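Local coordinates for protein putative phophotriesterase (Proteus mirabilis, PDB 3RHG) that binds two divalent metal ions, zinc here, in a phosphotriesterase-family barrel and probably hydrolyses ester bonds, at residues A[52-55]-A[56-60]; A[323-326]-A[327-331]. All blocks are in the same frame, centred on the assembly; numbering follows the deposited sequence. Where two conformers were deposited one is given.

How the contacts relate
Both contacts are local, each at the start of a short helix outside the eight parallel barrel strands. Contact 1 (52-60) opens helix 55-58 in the long excursion after strand 19-24, the strand that carries the zinc ligand His23. Contact 2 (323-331) opens helix 327-333 beyond strand 289-291, near the C-terminal end of the fold. Their centres lie 34 Å apart and their nearest atoms about 22 Å, so they do not touch. Neither is part of the zinc site; the side chain of Lys59 in contact 1 is about 12 Å from the bound benzoic acid. Contact 1 also meets the second subunit, whereas contact 2 touches no other chain of the assembly.

Contact 1. Residues A[52-55]-A[56-60]; sequences ADIQ and WGLKY
Ile54 O takes the N-H groups of both Leu58 and Gly57 at the N-terminus of helix 55-58, where Ile54 is the N-cap residue; Leu58 N lies 3.0 Å from Ile54 O. One residue on, Lys59 N donates to Gln55 O. Water bridges add two further links: one water donates to Ala52 O and accepts from Trp56 N, a first-turn amide, and another, in the Lys59 conformer given, joins Gln55 OE1 to Lys59 NZ, whose direct separation is 3.9 Å. Gln55 bends at chi2 (-75°), and its NE2 donates to Asn304 O and Gln299 O, while Lys59 NZ in that same conformer also reaches Asp258 O. Both ends of the Gln55 amide thus have partners. Ala52, Gln55, Trp56 and Tyr60 also pack on the second subunit, placing this turn at the dimer interface. Apolar contact within the chain comes from the Ile54 branch ending in CD1, which lies against Leu58 CD1, with Ile54 CG1 and Leu58 CD1 3.7 Å apart. The Trp56 indole folds back against residues 53-54: chi1 of 62° sets CG between the backbone N and carbonyl carbon, one ring face covers the Ile54 carbonyl carbon, and Asp53 O sits at the ring edge, 3.0 Å from Trp56 CD1.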
ATOM      1  N   ALA A  52      -8.520  -6.419  10.143  1.00 25.79           N
ATOM      2  CA  ALA A  52      -7.531  -6.732   9.116  1.00 27.69           C
ATOM      3  C   ALA A  52      -8.177  -7.397   7.895  1.00 26.43           C
ATOM      4  O   ALA A  52      -7.735  -7.195   6.758  1.00 26.96           O
ATOM      5  CB  ALA A  52      -6.447  -7.623   9.689  1.00 29.36           C
ATOM      6  N   ASP A  53      -9.238  -8.165   8.148  1.00 26.61           N
ATOM      7  CA  ASP A  53      -9.907  -8.967   7.123  1.00 25.45           C
ATOM      8  C   ASP A  53     -10.624  -8.165   6.029  1.00 27.39           C
ATOM      9  O   ASP A  53     -11.013  -8.728   4.999  1.00 30.08           O
ATOM     10  CB  ASP A  53     -10.899  -9.923   7.788  1.00 30.83           C
ATOM     11  CG  ASP A  53     -10.244 -10.797   8.826  1.00 40.78           C
ATOM     12  OD1 ASP A  53      -9.934 -11.962   8.495  1.00 46.52           O
ATOM     13  OD2 ASP A  53     -10.017 -10.308   9.963  1.00 44.22           O
ATOM     14  N   ILE A  54     -10.809  -6.861   6.237  1.00 27.50           N
ATOM     15  CA  ILE A  54     -11.446  -6.046   5.199  1.00 26.13           C
ATOM     16  C   ILE A  54     -10.565  -4.890   4.729  1.00 26.35           C
ATOM     17  O   ILE A  54     -11.027  -3.993   4.034  1.00 25.26           O
ATOM     18  CB  ILE A  54     -12.880  -5.566   5.567  1.00 26.06           C
ATOM     19  CG1 ILE A  54     -12.908  -4.700   6.830  1.00 24.77           C
ATOM     20  CG2 ILE A  54     -13.833  -6.750   5.681  1.00 30.06           C
ATOM     21  CD1 ILE A  54     -14.244  -3.961   6.977  1.00 28.54           C
ATOM     22  N   GLN A  55      -9.284  -4.921   5.090  1.00 24.50           N
ATOM     23  CA  GLN A  55      -8.338  -3.945   4.527  1.00 23.42           C
ATOM     24  C   GLN A  55      -8.371  -3.948   2.998  1.00 23.67           C
ATOM     25  O   GLN A  55      -8.243  -2.898   2.358  1.00 25.34           O
ATOM     26  CB  GLN A  55      -6.909  -4.235   4.997  1.00 24.39           C
ATOM     27  CG  GLN A  55      -6.657  -3.854   6.438  1.00 28.52           C
ATOM     28  CD  GLN A  55      -6.523  -2.346   6.652  1.00 24.22           C
ATOM     29  OE1 GLN A  55      -6.546  -1.550   5.703  1.00 26.90           O
ATOM     30  NE2 GLN A  55      -6.366  -1.953   7.906  1.00 28.21           N
ATOM     31  N   TRP A  56      -8.500  -5.140   2.421  1.00 21.88           N
ATOM     32  CA  TRP A  56      -8.514  -5.298   0.970  1.00 27.04           C
ATOM     33  C   TRP A  56      -9.481  -4.293   0.336  1.00 24.87           C
ATOM     34  O   TRP A  56      -9.214  -3.754  -0.746  1.00 28.15           O
ATOM     35  CB  TRP A  56      -8.887  -6.742   0.567  1.00 28.27           C
ATOM     36  CG  TRP A  56     -10.279  -7.179   1.009  1.00 25.88           C
ATOM     37  CD1 TRP A  56     -10.598  -7.913   2.116  1.00 26.24           C
ATOM     38  CD2 TRP A  56     -11.524  -6.920   0.335  1.00 26.73           C
ATOM     39  NE1 TRP A  56     -11.960  -8.112   2.188  1.00 27.65           N
ATOM     40  CE2 TRP A  56     -12.550  -7.517   1.106  1.00 27.78           C
ATOM     41  CE3 TRP A  56     -11.871  -6.243  -0.846  1.00 27.32           C
ATOM     42  CZ2 TRP A  56     -13.894  -7.456   0.738  1.00 31.14           C
ATOM     43  CZ3 TRP A  56     -13.213  -6.186  -1.209  1.00 27.77           C
ATOM     44  CH2 TRP A  56     -14.203  -6.782  -0.415  1.00 31.12           C
ATOM     45  N   GLY A  57     -10.589  -4.038   1.023  1.00 25.96           N
ATOM     46  CA  GLY A  57     -11.642  -3.171   0.501  1.00 22.08           C
ATOM     47  C   GLY A  57     -11.586  -1.743   1.017  1.00 22.18           C
ATOM     48  O   GLY A  57     -11.862  -0.794   0.267  1.00 22.64           O
ATOM     49  N   LEU A  58     -11.264  -1.585   2.304  1.00 24.05           N
ATOM     50  CA  LEU A  58     -11.243  -0.263   2.912  1.00 22.11           C
ATOM     51  C   LEU A  58     -10.159   0.611   2.281  1.00 20.52           C
ATOM     52  O   LEU A  58     -10.250   1.835   2.302  1.00 21.92           O
ATOM     53  CB  LEU A  58     -11.019  -0.360   4.425  1.00 23.12           C
ATOM     54  CG  LEU A  58     -12.177  -0.980   5.220  1.00 23.93           C
ATOM     55  CD1 LEU A  58     -11.789  -1.146   6.692  1.00 30.64           C
ATOM     56  CD2 LEU A  58     -13.462  -0.152   5.073  1.00 28.54           C
ATOM     57  N   LYS A  59      -9.123  -0.011   1.724  1.00 21.67           N
ATOM     58  CA  LYS A  59      -8.052   0.729   1.064  0.50 20.85           C
ATOM     59  C   LYS A  59      -8.495   1.394  -0.237  1.00 22.62           C
ATOM     60  O   LYS A  59      -7.742   2.196  -0.803  1.00 21.72           O
ATOM     61  CB  LYS A  59      -6.833  -0.163   0.811  0.50 19.25           C
ATOM     62  CG  LYS A  59      -5.946  -0.335   2.037  0.50 21.57           C
ATOM     63  CD  LYS A  59      -4.681  -1.124   1.712  0.50 23.09           C
ATOM     64  CE  LYS A  59      -3.858  -1.368   2.973  0.50 21.69           C
ATOM     65  NZ  LYS A  59      -3.544  -0.110   3.713  0.50 22.48           N
ATOM     66  N   TYR A  60      -9.712   1.071  -0.695  1.00 22.06           N
ATOM     67  CA  TYR A  60     -10.279   1.645  -1.932  1.00 23.85           C
ATOM     68  C   TYR A  60     -11.598   2.384  -1.709  1.00 24.23           C
ATOM     69  O   TYR A  60     -11.979   3.224  -2.511  1.00 23.91           O
ATOM     70  CB  TYR A  60     -10.332   0.599  -3.090  1.00 24.27           C
ATOM     71  CG  TYR A  60      -8.920   0.238  -3.414  1.00 23.00           C
ATOM     72  CD1 TYR A  60      -8.148   1.045  -4.262  1.00 25.23           C
ATOM     73  CD2 TYR A  60      -8.288  -0.796  -2.738  1.00 26.77           C
ATOM     74  CE1 TYR A  60      -6.802   0.770  -4.481  1.00 26.24           C
ATOM     75  CE2 TYR A  60      -6.941  -1.066  -2.949  1.00 25.40           C
ATOM     76  CZ  TYR A  60      -6.209  -0.281  -3.809  1.00 27.17           C
ATOM     77  OH  TYR A  60      -4.868  -0.541  -3.981  1.00 29.85           O
TER
HETATM   78  O   HOH W   1      -7.758  -7.630   3.943  1.00 25.05           O
HETATM   79  O   HOH W   2      -5.655   1.004   5.402  1.00 26.74           O

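Contact 2. Residues A[323-326]-A[327-331]; sequences RGID and KTIID
Asp326 OD1 accepts from the backbone N of Thr328 at 3.1 Å, through an almost straight N-H (171°). The donor meets the anti side of the carboxylate, 31° out of its plane. The same oxygen takes a second, weak bond from Thr328 OG1, 3.2 Å from Asp326 OD1, so one carboxylate oxygen holds both the amide and the hydroxyl of a single residue. With chi1 at -159°, Asp326 CG stands opposite the backbone N and the carboxylate swings over the start of the helix. Here the negative charge would probably be stabilised by the helix dipole. Gly324 closes helix 311-322 in a Schellman motif, and Asp326, two residues on, is the side-chain N-cap of the next helix, 327-333. Asp326 O accepts from Ile330 N (3.0 Å) and, weakly, from Ile329 N. Further along the helix, Lys327 and Asp331 are joined twice: Lys327 NZ forms a salt bridge to Asp331 OD1 on its syn lone pair, and Asp331 N donates to Lys327 O. Arg323 NE and NH1 form salt bridges with Glu275 and Glu282, respectively, of helix 270-282. On the apolar side of the turn, Ile325 CG2 meets Ile330 CG1 at 3.9 Å, and Ile330 CD1 comes within 3.4 Å of Ile325 O. Ile325 also rests on Ala278 of helix 270-282, and Ile330 on Leu317, Leu320 and Ala321 of helix 311-322.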
ATOM      1  N   ARG A 323      18.273   5.979   2.210  1.00 28.24           N
ATOM      2  CA  ARG A 323      18.290   6.922   1.092  1.00 25.68           C
ATOM      3  C   ARG A 323      19.479   7.905   1.205  1.00 27.43           C
ATOM      4  O   ARG A 323      19.689   8.754   0.327  1.00 32.34           O
ATOM      5  CB  ARG A 323      16.928   7.637   1.007  1.00 23.81           C
ATOM      6  CG  ARG A 323      16.845   8.866   0.097  1.00 24.29           C
ATOM      7  CD  ARG A 323      17.241   8.585  -1.353  1.00 27.04           C
ATOM      8  NE  ARG A 323      16.992   9.778  -2.168  1.00 25.84           N
ATOM      9  CZ  ARG A 323      17.757  10.866  -2.158  1.00 24.32           C
ATOM     10  NH1 ARG A 323      18.858  10.911  -1.412  1.00 26.50           N
ATOM     11  NH2 ARG A 323      17.442  11.903  -2.917  1.00 29.10           N
ATOM     12  N   GLY A 324      20.261   7.783   2.276  1.00 28.25           N
ATOM     13  CA  GLY A 324      21.525   8.545   2.380  1.00 29.72           C
ATOM     14  C   GLY A 324      21.450   9.889   3.093  1.00 28.44           C
ATOM     15  O   GLY A 324      22.397  10.689   3.042  1.00 30.36           O
ATOM     16  N   ILE A 325      20.334  10.155   3.760  1.00 26.80           N
ATOM     17  CA  ILE A 325      20.191  11.399   4.520  1.00 27.47           C
ATOM     18  C   ILE A 325      20.959  11.302   5.836  1.00 28.91           C
ATOM     19  O   ILE A 325      20.949  10.249   6.499  1.00 30.15           O
ATOM     20  CB  ILE A 325      18.707  11.710   4.794  1.00 24.99           C
ATOM     21  CG1 ILE A 325      17.946  11.845   3.465  1.00 27.46           C
ATOM     22  CG2 ILE A 325      18.551  12.976   5.621  1.00 25.70           C
ATOM     23  CD1 ILE A 325      18.446  12.962   2.559  1.00 28.15           C
ATOM     24  N   ASP A 326      21.638  12.391   6.195  1.00 29.16           N
ATOM     25  CA  ASP A 326      22.507  12.438   7.375  1.00 33.20           C
ATOM     26  C   ASP A 326      21.726  12.187   8.672  1.00 30.46           C
ATOM     27  O   ASP A 326      20.612  12.690   8.851  1.00 28.30           O
ATOM     28  CB  ASP A 326      23.199  13.802   7.436  1.00 36.99           C
ATOM     29  CG  ASP A 326      24.476  13.788   8.282  1.00 51.37           C
ATOM     30  OD1 ASP A 326      24.469  13.259   9.420  1.00 60.39           O
ATOM     31  OD2 ASP A 326      25.491  14.332   7.804  1.00 68.51           O
ATOM     32  N   LYS A 327      22.300  11.425   9.568  1.00 31.08           N
ATOM     33  CA  LYS A 327      21.689  11.130  10.822  1.00 32.02           C
ATOM     34  C   LYS A 327      21.370  12.382  11.611  1.00 29.70           C
ATOM     35  O   LYS A 327      20.407  12.428  12.296  1.00 29.08           O
ATOM     36  CB  LYS A 327      22.582  10.198  11.632  1.00 35.99           C
ATOM     37  CG  LYS A 327      22.261  10.148  13.092  1.00 42.56           C
ATOM     38  CD  LYS A 327      22.966   9.010  13.787  1.00 50.03           C
ATOM     39  CE  LYS A 327      22.823   9.098  15.276  1.00 53.61           C
ATOM     40  NZ  LYS A 327      21.530   8.581  15.718  1.00 60.81           N
ATOM     41  N   THR A 328      22.205  13.395  11.515  1.00 32.82           N
ATOM     42  CA  THR A 328      21.985  14.622  12.274  1.00 31.98           C
ATOM     43  C   THR A 328      20.671  15.285  11.883  1.00 31.85           C
ATOM     44  O   THR A 328      19.971  15.846  12.732  1.00 31.71           O
ATOM     45  CB  THR A 328      23.159  15.622  12.137  1.00 37.23           C
ATOM     46  OG1 THR A 328      23.376  15.937  10.756  1.00 48.16           O
ATOM     47  CG2 THR A 328      24.425  15.020  12.696  1.00 37.67           C
ATOM     48  N   ILE A 329      20.320  15.189  10.604  1.00 29.54           N
ATOM     49  CA  ILE A 329      19.082  15.782  10.118  1.00 30.30           C
ATOM     50  C   ILE A 329      17.926  14.871  10.493  1.00 24.17           C
ATOM     51  O   ILE A 329      16.883  15.336  10.962  1.00 25.20           O
ATOM     52  CB  ILE A 329      19.123  16.027   8.581  1.00 30.95           C
ATOM     53  CG1 ILE A 329      20.230  17.045   8.247  1.00 35.00           C
ATOM     54  CG2 ILE A 329      17.759  16.501   8.080  1.00 34.75           C
ATOM     55  CD1 ILE A 329      20.551  17.215   6.745  1.00 34.52           C
ATOM     56  N   ILE A 330      18.117  13.568  10.318  1.00 24.53           N
ATOM     57  CA  ILE A 330      17.071  12.596  10.652  1.00 23.74           C
ATOM     58  C   ILE A 330      16.633  12.723  12.115  1.00 25.14           C
ATOM     59  O   ILE A 330      15.433  12.705  12.433  1.00 25.30           O
ATOM     60  CB  ILE A 330      17.526  11.150  10.340  1.00 25.42           C
ATOM     61  CG1 ILE A 330      17.628  10.965   8.818  1.00 28.30           C
ATOM     62  CG2 ILE A 330      16.585  10.132  10.987  1.00 28.70           C
ATOM     63  CD1 ILE A 330      18.169   9.615   8.358  1.00 29.64           C
ATOM     64  N   ASP A 331      17.599  12.886  13.007  1.00 26.17           N
ATOM     65  CA  ASP A 331      17.311  13.015  14.444  1.00 28.91           C
ATOM     66  C   ASP A 331      16.483  14.270  14.765  1.00 25.73           C
ATOM     67  O   ASP A 331      15.734  14.304  15.746  1.00 31.47           O
ATOM     68  CB  ASP A 331      18.614  13.000  15.269  1.00 32.44           C
ATOM     69  CG  ASP A 331      19.300  11.629  15.275  1.00 36.25           C
ATOM     70  OD1 ASP A 331      20.472  11.537  15.721  1.00 41.52           O
ATOM     71  OD2 ASP A 331      18.680  10.640  14.835  1.00 41.65           O
TER